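Local coordinates for outer surface protein (Bacillus cereus ATCC 14579, PDB 1X7F) that is of unknown function but probably acts as a 6-phospho-N-acetylmuramidase, a glycosidase that works on phosphorylated cell-wall sugars, at residues I31-E36 with E41-Y46; G169-Y174 with T179-D184; R188-F193 with G242-V247; A202-H207 with K236-T241. All blocks are in the same frame, centred on the assembly; numbering follows the deposited sequence.

Contact 1 of 4, residues I31-E36 with E41-Y46; sequences ISLYPE and EKDMAY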
# COMPACT_ATOMS: atom_id res chain seq x y z
N ILE A 31 10.38 3.45 -4.91
CA ILE A 31 10.26 4.12 -6.22
C ILE A 31 10.92 3.25 -7.28
O ILE A 31 11.82 2.46 -6.97
CB ILE A 31 10.97 5.52 -6.20
CG1 ILE A 31 12.37 5.41 -5.55
CG2 ILE A 31 10.10 6.56 -5.49
CD1 ILE A 31 13.38 6.53 -5.94
N SER A 32 10.49 3.39 -8.53
CA SER A 32 11.16 2.68 -9.62
C SER A 32 12.00 3.63 -10.45
O SER A 32 11.64 4.79 -10.59
CB SER A 32 10.15 1.94 -10.51
OG SER A 32 9.55 0.89 -9.79
N LEU A 33 13.12 3.12 -10.99
CA LEU A 33 13.95 3.85 -11.95
C LEU A 33 14.12 3.08 -13.26
O LEU A 33 14.09 1.85 -13.29
CB LEU A 33 15.35 4.15 -11.37
CG LEU A 33 15.45 4.96 -10.07
CD1 LEU A 33 16.91 5.14 -9.70
CD2 LEU A 33 14.77 6.30 -10.21
N TYR A 34 14.29 3.83 -14.35
CA TYR A 34 14.55 3.26 -15.67
C TYR A 34 15.59 4.16 -16.30
O TYR A 34 15.28 4.96 -17.17
CB TYR A 34 13.26 3.18 -16.53
CG TYR A 34 12.14 2.44 -15.80
CD1 TYR A 34 11.25 3.13 -15.00
CD2 TYR A 34 12.03 1.06 -15.89
CE1 TYR A 34 10.23 2.45 -14.30
CE2 TYR A 34 11.04 0.38 -15.19
CZ TYR A 34 10.14 1.08 -14.41
OH TYR A 34 9.17 0.40 -13.72
N PRO A 35 16.84 4.03 -15.83
CA PRO A 35 17.88 4.99 -16.19
C PRO A 35 18.10 5.18 -17.69
O PRO A 35 18.46 6.28 -18.12
CB PRO A 35 19.13 4.41 -15.51
CG PRO A 35 18.58 3.62 -14.38
CD PRO A 35 17.36 2.97 -14.95
N GLU A 36 17.87 4.14 -18.48
CA GLU A 36 18.07 4.23 -19.94
C GLU A 36 17.05 5.14 -20.61
O GLU A 36 17.32 5.68 -21.69
CB GLU A 36 18.09 2.84 -20.59
CG GLU A 36 16.74 2.13 -20.64
CD GLU A 36 16.89 0.65 -20.91
OE1 GLU A 36 17.25 -0.09 -19.97
OE2 GLU A 36 16.63 0.23 -22.06
N GLU A 41 21.24 12.51 -13.78
CA GLU A 41 20.94 13.73 -13.03
C GLU A 41 19.52 13.71 -12.47
O GLU A 41 19.32 13.83 -11.26
CB GLU A 41 21.13 14.98 -13.89
CG GLU A 41 22.55 15.23 -14.38
CD GLU A 41 22.86 14.51 -15.69
OE1 GLU A 41 23.96 13.94 -15.81
OE2 GLU A 41 22.00 14.52 -16.59
N LYS A 42 18.53 13.54 -13.35
CA LYS A 42 17.12 13.51 -12.94
C LYS A 42 16.76 12.28 -12.11
O LYS A 42 15.80 12.32 -11.34
CB LYS A 42 16.19 13.63 -14.15
CG LYS A 42 16.31 14.97 -14.90
CD LYS A 42 15.03 15.27 -15.68
CE LYS A 42 14.89 14.41 -16.93
NZ LYS A 42 15.83 14.84 -18.01
N ASP A 43 17.51 11.20 -12.28
CA ASP A 43 17.31 9.98 -11.48
C ASP A 43 17.84 10.21 -10.06
O ASP A 43 17.21 9.78 -9.08
CB ASP A 43 18.03 8.77 -12.09
CG ASP A 43 17.28 8.15 -13.26
OD1 ASP A 43 16.03 8.28 -13.35
OD2 ASP A 43 17.88 7.49 -14.14
N MET A 44 18.99 10.86 -9.97
CA MET A 44 19.62 11.16 -8.69
C MET A 44 18.82 12.21 -7.93
O MET A 44 18.62 12.09 -6.72
CB MET A 44 21.10 11.57 -8.86
CG MET A 44 21.99 10.40 -9.25
SD MET A 44 23.76 10.67 -9.18
CE MET A 44 24.04 11.76 -10.58
N ALA A 45 18.34 13.23 -8.64
CA ALA A 45 17.44 14.22 -8.06
C ALA A 45 16.14 13.58 -7.50
O ALA A 45 15.65 13.97 -6.44
CB ALA A 45 17.13 15.31 -9.09
N TYR A 46 15.63 12.58 -8.21
CA TYR A 46 14.42 11.84 -7.81
C TYR A 46 14.61 11.00 -6.55
O TYR A 46 13.75 11.01 -5.66
CB TYR A 46 14.00 10.93 -8.96
CG TYR A 46 12.67 10.21 -8.82
CD1 TYR A 46 11.50 10.90 -8.52
CD2 TYR A 46 12.59 8.83 -9.07
CE1 TYR A 46 10.28 10.23 -8.43
CE2 TYR A 46 11.37 8.15 -8.99
CZ TYR A 46 10.22 8.86 -8.66
OH TYR A 46 9.01 8.21 -8.61
O HOH W 1 9.22 5.66 -9.49
O HOH W 2 14.35 6.78 -14.63
O HOH W 3 19.69 7.60 -16.28
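Two groups grip Asp43 OD1: Tyr253 OH, which hydrogen-bonds to it from a later loop, and a water 2.6 Å from OD1 that donates to it while accepting from Tyr34 N. The other oxygen of the carboxylate, OD2, takes a second water, 2.8 Å away, which also donates to Pro35 O. OD2 lies 3.2 Å from Pro35 CA as well, with the two side chains crossing nearly at a right angle. The buried carboxylate is thus tied by water to the backbone where strand 28-33 ends. The segments lie on the first strand and first helix of a (beta/alpha)8 barrel, strand 31-33 and helix 41-46 running nearly antiparallel at 169°, and belong to the beta-alpha-beta unit that continues into strand 55-62. One turn further along the helix, CG of Tyr46 is anti to the backbone N (chi1 -173°), which carries the ring alongside Ile31 and Leu33, pointing opposite to them. Leu33 CD2 meets the ring edge at Tyr46 CD2, 3.5 Å away and close to the ring plane, while Ile31 CB sits obliquely 3.9 Å from Tyr46 CE2. Tyr46 OH is hydrogen-bonded to Ala254 N and to a third water, 2.7 Å from OH, that accepts from Ser32 N.

Contact 2 of 4, residues G169-Y174 with T179-D184; sequences GCHNFY and TGLPYD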
# COMPACT_ATOMS: atom_id res chain seq x y z
N GLY A 169 9.94 -11.11 -1.86
CA GLY A 169 9.00 -11.26 -2.94
C GLY A 169 8.42 -9.94 -3.41
O GLY A 169 8.13 -9.05 -2.61
N CYS A 170 8.24 -9.82 -4.72
CA CYS A 170 7.53 -8.67 -5.27
C CYS A 170 6.64 -9.10 -6.42
O CYS A 170 7.04 -9.88 -7.28
CB CYS A 170 8.51 -7.57 -5.71
SG CYS A 170 7.73 -6.05 -6.28
N HIS A 171 5.42 -8.57 -6.40
CA HIS A 171 4.46 -8.77 -7.48
C HIS A 171 4.94 -8.13 -8.78
O HIS A 171 5.82 -7.26 -8.74
CB HIS A 171 3.15 -8.12 -7.09
CG HIS A 171 2.26 -8.99 -6.27
ND1 HIS A 171 1.42 -9.93 -6.83
CD2 HIS A 171 2.04 -9.02 -4.94
CE1 HIS A 171 0.74 -10.53 -5.87
NE2 HIS A 171 1.10 -10.00 -4.71
N ASN A 172 4.35 -8.56 -9.90
CA ASN A 172 4.52 -7.86 -11.19
C ASN A 172 3.69 -6.58 -11.20
O ASN A 172 2.79 -6.40 -10.38
CB ASN A 172 4.04 -8.72 -12.36
CG ASN A 172 5.05 -9.75 -12.80
OD1 ASN A 172 6.26 -9.53 -12.80
ND2 ASN A 172 4.54 -10.91 -13.22
N PHE A 173 4.00 -5.69 -12.13
CA PHE A 173 3.07 -4.62 -12.45
C PHE A 173 2.59 -4.88 -13.86
O PHE A 173 3.16 -5.73 -14.55
CB PHE A 173 3.66 -3.21 -12.24
CG PHE A 173 4.93 -2.92 -13.02
CD1 PHE A 173 4.98 -3.07 -14.40
CD2 PHE A 173 6.05 -2.41 -12.35
CE1 PHE A 173 6.13 -2.77 -15.12
CE2 PHE A 173 7.22 -2.11 -13.05
CZ PHE A 173 7.26 -2.30 -14.45
N TYR A 174 1.55 -4.15 -14.29
CA TYR A 174 0.86 -4.45 -15.56
C TYR A 174 0.61 -3.19 -16.39
O TYR A 174 -0.32 -2.43 -16.10
CB TYR A 174 -0.42 -5.25 -15.28
CG TYR A 174 -0.09 -6.58 -14.67
CD1 TYR A 174 0.04 -6.73 -13.28
CD2 TYR A 174 0.18 -7.70 -15.49
CE1 TYR A 174 0.41 -7.96 -12.72
CE2 TYR A 174 0.53 -8.93 -14.93
CZ TYR A 174 0.65 -9.05 -13.55
OH TYR A 174 1.01 -10.26 -13.01
N THR A 179 -5.17 -5.74 -17.63
CA THR A 179 -4.40 -6.98 -17.44
C THR A 179 -3.83 -7.12 -16.05
O THR A 179 -3.17 -8.11 -15.77
CB THR A 179 -3.28 -7.15 -18.49
OG1 THR A 179 -2.29 -6.12 -18.30
CG2 THR A 179 -3.82 -6.96 -19.91
N GLY A 180 -4.07 -6.15 -15.18
CA GLY A 180 -3.67 -6.24 -13.78
C GLY A 180 -4.38 -7.37 -13.07
O GLY A 180 -5.37 -7.91 -13.59
N LEU A 181 -3.89 -7.72 -11.88
CA LEU A 181 -4.43 -8.86 -11.12
C LEU A 181 -5.81 -8.57 -10.54
O LEU A 181 -6.07 -7.44 -10.12
CB LEU A 181 -3.48 -9.27 -9.98
CG LEU A 181 -2.03 -9.61 -10.35
CD1 LEU A 181 -1.26 -10.15 -9.13
CD2 LEU A 181 -1.96 -10.58 -11.56
N PRO A 182 -6.69 -9.58 -10.52
CA PRO A 182 -7.96 -9.48 -9.79
C PRO A 182 -7.72 -9.64 -8.31
O PRO A 182 -6.71 -10.23 -7.89
CB PRO A 182 -8.80 -10.64 -10.35
CG PRO A 182 -7.80 -11.66 -10.79
CD PRO A 182 -6.57 -10.88 -11.22
N TYR A 183 -8.65 -9.12 -7.51
CA TYR A 183 -8.47 -9.08 -6.08
C TYR A 183 -8.26 -10.45 -5.41
O TYR A 183 -7.30 -10.63 -4.68
CB TYR A 183 -9.63 -8.33 -5.39
CG TYR A 183 -9.35 -8.15 -3.92
CD1 TYR A 183 -8.41 -7.22 -3.49
CD2 TYR A 183 -9.99 -8.94 -2.97
CE1 TYR A 183 -8.14 -7.05 -2.15
CE2 TYR A 183 -9.73 -8.79 -1.61
CZ TYR A 183 -8.80 -7.85 -1.21
OH TYR A 183 -8.52 -7.69 0.11
N ASP A 184 -9.17 -11.39 -5.63
CA ASP A 184 -9.05 -12.68 -4.93
C ASP A 184 -7.77 -13.43 -5.31
O ASP A 184 -7.15 -14.06 -4.45
CB ASP A 184 -10.29 -13.56 -5.14
CG ASP A 184 -11.54 -13.02 -4.43
OD1 ASP A 184 -11.44 -12.28 -3.41
OD2 ASP A 184 -12.69 -13.32 -4.82
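Tyr174 lies against the chain from Thr179 to Leu181, and most of what joins the two segments is packing of this ring. Thr179 O stands over one ring face, 3.4 Å from Tyr174 CD2, so a carbonyl oxygen rather than a side chain covers that part of the ring. Beside it Gly180 CA approaches obliquely, 3.7 Å from Tyr174 CG; with no side chain at this position the backbone itself can come close to the ring. Near the root of the ring, Thr179 OG1 is 3.7 Å from Tyr174 CB, but its hydrogen bond is made to Gln176 O.

The methyl contacts belong to Leu181, whose fork is divided between two flat side chains. Leu181 CD2 reaches the phenol end, 3.3 Å from Tyr174 OH, and makes an apolar contact of 3.6 Å with Tyr174 CZ; Leu181 CD1 lies 3.5 Å from His171 ND1. Leu181 CG is anti to its own carbonyl carbon (chi1 -56°), a setting that carries the fork toward both rings.

Polar bonding is supplied from outside the pair. His171 ND1 is hydrogen-bonded to Ser148 OG and NE2 to Ser190 OG, while Phe186 stacks on the ring; Gly180 N reaches Glu224 OE1. The segments flank the loop between strand 167-170 of the (beta/alpha)8 barrel and helix 183-195, with Pro182 at the helix N-cap. With both imidazole nitrogens bonded to serines, the rotation of the His171 ring is fixed, and its contact with Leu181 CD1 amounts to van der Waals packing.

Contact 3 of 4, residues R188-F193 with G242-V247; sequences RCSERF and GLIDDV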
# COMPACT_ATOMS: atom_id res chain seq x y z
N ARG A 188 -4.63 -14.63 -2.70
CA ARG A 188 -4.08 -15.99 -2.67
C ARG A 188 -2.55 -15.97 -2.84
O ARG A 188 -1.83 -16.59 -2.06
CB ARG A 188 -4.72 -16.91 -3.73
CG ARG A 188 -6.15 -17.36 -3.42
CD ARG A 188 -6.69 -18.53 -4.27
NE ARG A 188 -6.48 -18.35 -5.71
CZ ARG A 188 -7.31 -17.71 -6.54
NH1 ARG A 188 -8.44 -17.16 -6.10
NH2 ARG A 188 -7.01 -17.62 -7.83
N CYS A 189 -2.08 -15.25 -3.86
CA CYS A 189 -0.65 -15.09 -4.13
C CYS A 189 0.11 -14.52 -2.95
O CYS A 189 1.12 -15.08 -2.53
CB CYS A 189 -0.42 -14.16 -5.33
SG CYS A 189 -0.87 -14.82 -6.94
N SER A 190 -0.38 -13.40 -2.43
CA SER A 190 0.25 -12.72 -1.29
C SER A 190 0.22 -13.55 0.01
O SER A 190 1.15 -13.45 0.81
CB SER A 190 -0.40 -11.35 -1.07
OG SER A 190 -0.43 -10.62 -2.27
N GLU A 191 -0.83 -14.34 0.21
CA GLU A 191 -0.96 -15.22 1.38
C GLU A 191 0.03 -16.39 1.39
O GLU A 191 0.34 -16.93 2.45
CB GLU A 191 -2.39 -15.75 1.52
CG GLU A 191 -3.30 -14.83 2.31
CD GLU A 191 -4.75 -15.29 2.33
OE1 GLU A 191 -5.49 -14.86 3.24
OE2 GLU A 191 -5.14 -16.07 1.43
N ARG A 192 0.51 -16.78 0.21
CA ARG A 192 1.55 -17.81 0.10
C ARG A 192 2.85 -17.33 0.73
O ARG A 192 3.51 -18.08 1.45
CB ARG A 192 1.82 -18.16 -1.37
CG ARG A 192 0.78 -19.02 -2.03
CD ARG A 192 1.08 -19.28 -3.50
NE ARG A 192 0.08 -20.13 -4.13
CZ ARG A 192 0.00 -21.45 -3.96
NH1 ARG A 192 0.86 -22.08 -3.16
NH2 ARG A 192 -0.94 -22.13 -4.58
N PHE A 193 3.20 -16.08 0.44
CA PHE A 193 4.44 -15.47 0.90
C PHE A 193 4.37 -15.08 2.37
O PHE A 193 5.37 -15.15 3.09
CB PHE A 193 4.81 -14.29 -0.00
CG PHE A 193 5.61 -14.69 -1.20
CD1 PHE A 193 5.05 -15.50 -2.19
CD2 PHE A 193 6.94 -14.30 -1.33
CE1 PHE A 193 5.80 -15.91 -3.30
CE2 PHE A 193 7.70 -14.71 -2.42
CZ PHE A 193 7.13 -15.52 -3.41
N GLY A 242 -3.12 -6.34 5.02
CA GLY A 242 -2.23 -7.05 5.94
C GLY A 242 -1.26 -8.01 5.26
O GLY A 242 -0.54 -8.75 5.94
N LEU A 243 -1.21 -8.01 3.93
CA LEU A 243 -0.43 -9.01 3.20
C LEU A 243 0.76 -8.43 2.43
O LEU A 243 1.51 -9.17 1.80
CB LEU A 243 -1.33 -9.83 2.26
CG LEU A 243 -2.47 -10.66 2.88
CD1 LEU A 243 -3.25 -11.39 1.78
CD2 LEU A 243 -2.01 -11.65 3.96
N ILE A 244 0.90 -7.11 2.47
CA ILE A 244 1.92 -6.41 1.70
C ILE A 244 2.71 -5.56 2.67
O ILE A 244 2.13 -4.81 3.45
CB ILE A 244 1.29 -5.55 0.54
CG1 ILE A 244 0.54 -6.43 -0.47
CG2 ILE A 244 2.35 -4.69 -0.18
CD1 ILE A 244 1.45 -7.44 -1.28
N ASP A 245 4.03 -5.70 2.63
CA ASP A 245 4.93 -4.91 3.46
C ASP A 245 5.38 -3.63 2.75
O ASP A 245 5.29 -2.55 3.32
CB ASP A 245 6.15 -5.74 3.87
CG ASP A 245 5.75 -7.07 4.47
OD1 ASP A 245 4.89 -7.09 5.38
OD2 ASP A 245 6.23 -8.15 4.09
N ASP A 246 5.87 -3.77 1.52
CA ASP A 246 6.47 -2.64 0.81
C ASP A 246 5.60 -2.16 -0.36
O ASP A 246 5.08 -2.96 -1.13
CB ASP A 246 7.89 -3.00 0.33
CG ASP A 246 8.84 -3.30 1.48
OD1 ASP A 246 8.44 -3.15 2.66
OD2 ASP A 246 10.02 -3.68 1.33
N VAL A 247 5.46 -0.84 -0.47
CA VAL A 247 4.66 -0.26 -1.54
C VAL A 247 5.60 0.52 -2.48
O VAL A 247 6.28 1.44 -2.05
CB VAL A 247 3.49 0.62 -0.98
CG1 VAL A 247 2.79 1.40 -2.08
CG2 VAL A 247 2.48 -0.26 -0.23
O HOH W 4 2.66 -11.51 1.30
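Leu243 fits against one side of helix 183-195, where the chain leaves helix 231-240 and heads for strand 246-249, the last strand of the (beta/alpha)8 barrel. The buried part is built round Ser190, whose backbone comes nearest Leu243: Ser190 CB packs on Leu243 CB at 3.8 Å, and Leu243 CD1 lies 4.0 Å from the same Ser190 CB. Deeper in, Ile244 CD1 lies 3.8 Å from Ser190 OG. That hydroxyl, trans to the Ser190 carbonyl carbon and next to its N (chi1 -51°), bonds to Phe186 O one turn earlier in the helix and also to His171 NE2, so it is satisfied even though a methyl faces it.

The outer side is close but faces solvent. Glu191 crosses Leu243 obliquely, and in one of its two conformers its CG is 3.5 Å from Leu243 CD1, so this contact is less certain; the aliphatic part of the chain makes it, and the extended remainder carries the carboxylate on at the exposed surface of the helix. The segments are linked through solvent instead of by a direct hydrogen bond. Leu243 O receives Ser200 OG, and one water donates to two carbonyls, lying 2.5 Å from Ser190 O and 2.7 Å from Leu243 O.

Contact 4 of 4, residues A202-H207 with K236-T241; sequences AFITSH and KHLWAT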
# COMPACT_ATOMS: atom_id res chain seq x y z
N ALA A 202 4.26 -4.88 -3.57
CA ALA A 202 3.48 -4.71 -4.79
C ALA A 202 3.67 -3.29 -5.30
O ALA A 202 4.20 -2.41 -4.58
CB ALA A 202 1.98 -5.00 -4.53
N PHE A 203 3.19 -3.06 -6.52
CA PHE A 203 3.36 -1.80 -7.23
C PHE A 203 2.09 -0.97 -7.30
O PHE A 203 0.98 -1.49 -7.50
CB PHE A 203 3.81 -2.07 -8.66
CG PHE A 203 5.25 -2.49 -8.79
CD1 PHE A 203 5.59 -3.83 -9.03
CD2 PHE A 203 6.27 -1.54 -8.72
CE1 PHE A 203 6.92 -4.20 -9.20
CE2 PHE A 203 7.60 -1.91 -8.88
CZ PHE A 203 7.92 -3.25 -9.12
N ILE A 204 2.26 0.34 -7.13
CA ILE A 204 1.19 1.30 -7.37
C ILE A 204 1.62 2.25 -8.49
O ILE A 204 2.81 2.33 -8.84
CB ILE A 204 0.85 2.09 -6.08
CG1 ILE A 204 2.03 2.99 -5.64
CG2 ILE A 204 0.36 1.14 -4.99
CD1 ILE A 204 1.71 3.86 -4.43
N THR A 205 0.66 2.97 -9.05
CA THR A 205 0.94 3.82 -10.19
C THR A 205 0.71 5.30 -9.91
O THR A 205 -0.29 5.70 -9.29
CB THR A 205 0.14 3.34 -11.42
OG1 THR A 205 0.57 4.05 -12.59
CG2 THR A 205 -1.34 3.67 -11.29
N SER A 206 1.67 6.10 -10.35
CA SER A 206 1.57 7.54 -10.35
C SER A 206 0.74 8.03 -11.54
O SER A 206 0.73 7.40 -12.61
CB SER A 206 2.97 8.14 -10.38
OG SER A 206 2.95 9.50 -10.76
N HIS A 207 0.04 9.14 -11.34
CA HIS A 207 -0.76 9.75 -12.40
C HIS A 207 -0.05 10.93 -13.07
O HIS A 207 -0.59 11.57 -13.97
CB HIS A 207 -2.16 10.10 -11.86
CG HIS A 207 -2.88 8.92 -11.30
ND1 HIS A 207 -3.21 7.82 -12.07
CD2 HIS A 207 -3.26 8.62 -10.04
CE1 HIS A 207 -3.80 6.92 -11.32
NE2 HIS A 207 -3.84 7.38 -10.08
N LYS A 236 -2.73 2.85 0.74
CA LYS A 236 -3.62 2.53 1.84
C LYS A 236 -4.20 1.13 1.66
O LYS A 236 -4.18 0.32 2.57
CB LYS A 236 -4.78 3.54 1.94
CG LYS A 236 -4.45 4.89 2.59
CD LYS A 236 -5.71 5.80 2.62
CE LYS A 236 -5.39 7.18 3.14
NZ LYS A 236 -6.60 7.91 3.61
N HIS A 237 -4.70 0.85 0.46
CA HIS A 237 -5.31 -0.44 0.21
C HIS A 237 -4.33 -1.61 0.40
O HIS A 237 -4.62 -2.54 1.16
CB HIS A 237 -5.97 -0.45 -1.17
CG HIS A 237 -6.75 -1.70 -1.45
ND1 HIS A 237 -7.11 -2.08 -2.72
CD2 HIS A 237 -7.24 -2.64 -0.62
CE1 HIS A 237 -7.79 -3.21 -2.67
NE2 HIS A 237 -7.88 -3.57 -1.40
N LEU A 238 -3.18 -1.55 -0.26
CA LEU A 238 -2.15 -2.59 -0.13
C LEU A 238 -1.75 -2.91 1.33
O LEU A 238 -1.66 -4.08 1.71
CB LEU A 238 -0.91 -2.23 -0.96
CG LEU A 238 -1.08 -2.19 -2.49
CD1 LEU A 238 0.22 -1.84 -3.17
CD2 LEU A 238 -1.61 -3.51 -3.01
N TRP A 239 -1.53 -1.87 2.12
CA TRP A 239 -1.20 -2.04 3.53
C TRP A 239 -2.38 -2.54 4.35
O TRP A 239 -2.18 -3.31 5.29
CB TRP A 239 -0.63 -0.75 4.14
CG TRP A 239 0.79 -0.43 3.74
CD1 TRP A 239 1.84 -1.31 3.60
CD2 TRP A 239 1.34 0.88 3.48
NE1 TRP A 239 2.98 -0.64 3.24
CE2 TRP A 239 2.71 0.70 3.16
CE3 TRP A 239 0.82 2.18 3.49
CZ2 TRP A 239 3.55 1.78 2.84
CZ3 TRP A 239 1.65 3.25 3.16
CH2 TRP A 239 3.00 3.03 2.82
N ALA A 240 -3.60 -2.12 4.01
CA ALA A 240 -4.80 -2.58 4.73
C ALA A 240 -5.11 -4.07 4.55
O ALA A 240 -5.81 -4.65 5.37
CB ALA A 240 -6.04 -1.72 4.39
N THR A 241 -4.63 -4.70 3.48
CA THR A 241 -4.83 -6.15 3.28
C THR A 241 -4.13 -6.94 4.40
O THR A 241 -4.53 -8.06 4.71
CB THR A 241 -4.34 -6.64 1.89
OG1 THR A 241 -2.93 -6.39 1.76
CG2 THR A 241 -4.98 -5.86 0.72
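Leu238 points from helix 231-240 toward the strand, and almost all of its contact is made at the tip. CB and CG form a stem that stops short of close contact with the strand; with CG turned away from the carbonyl carbon, on the N side (chi1 -66°), the fork opens against the residues on the strand that face the helix. CD1 does most of the touching. It is 3.5 Å from Ile204 CG2, somewhat tighter than ordinary carbon packing, and 3.9 Å from Ala202 CB. The second methyl, CD2, meets Ala202 CB more loosely, at 4.2 Å.

Ala202 and Ile204 both turn their CB atoms to the helix, whereas Phe203 between them points away from it. The side-chain contacts between the segments are all apolar, and Leu238 also touches Phe186 of helix 183-195. Within the segment 236-241, Thr241 OG1 donates to Leu238 O over 2.6 Å, tilted 27° out of the carbonyl plane. Strand 202-204 and helix 236-240 run nearly antiparallel, at 159° with axes 9.9 Å apart, as expected for the seventh strand and its returning outer helix in a (beta/alpha)8 barrel.

All four contacts belong to one (beta/alpha)8 barrel. Contacts 1 and 4 are buried and alike in plan, each setting a strand against the antiparallel helix that follows it, but contact 4 joins apolar side chains whereas contact 1 mixes packing with water bridges. Contacts 2 and 3 are only partly buried and share helix 183-195, entering at its N-terminus and lying along its side; the hydrogen bond from His171 to Ser190 joins them. Contacts 3 and 4 are joined by the neighbouring strands 246-249 and 201-204 and by a hydrogen bond between Asp245 O and Trp239 NE1. Contact 1 meets contact 4 where Ser32 OG packs on Phe203, and contact 2 where Tyr34 OH packs on Phe173.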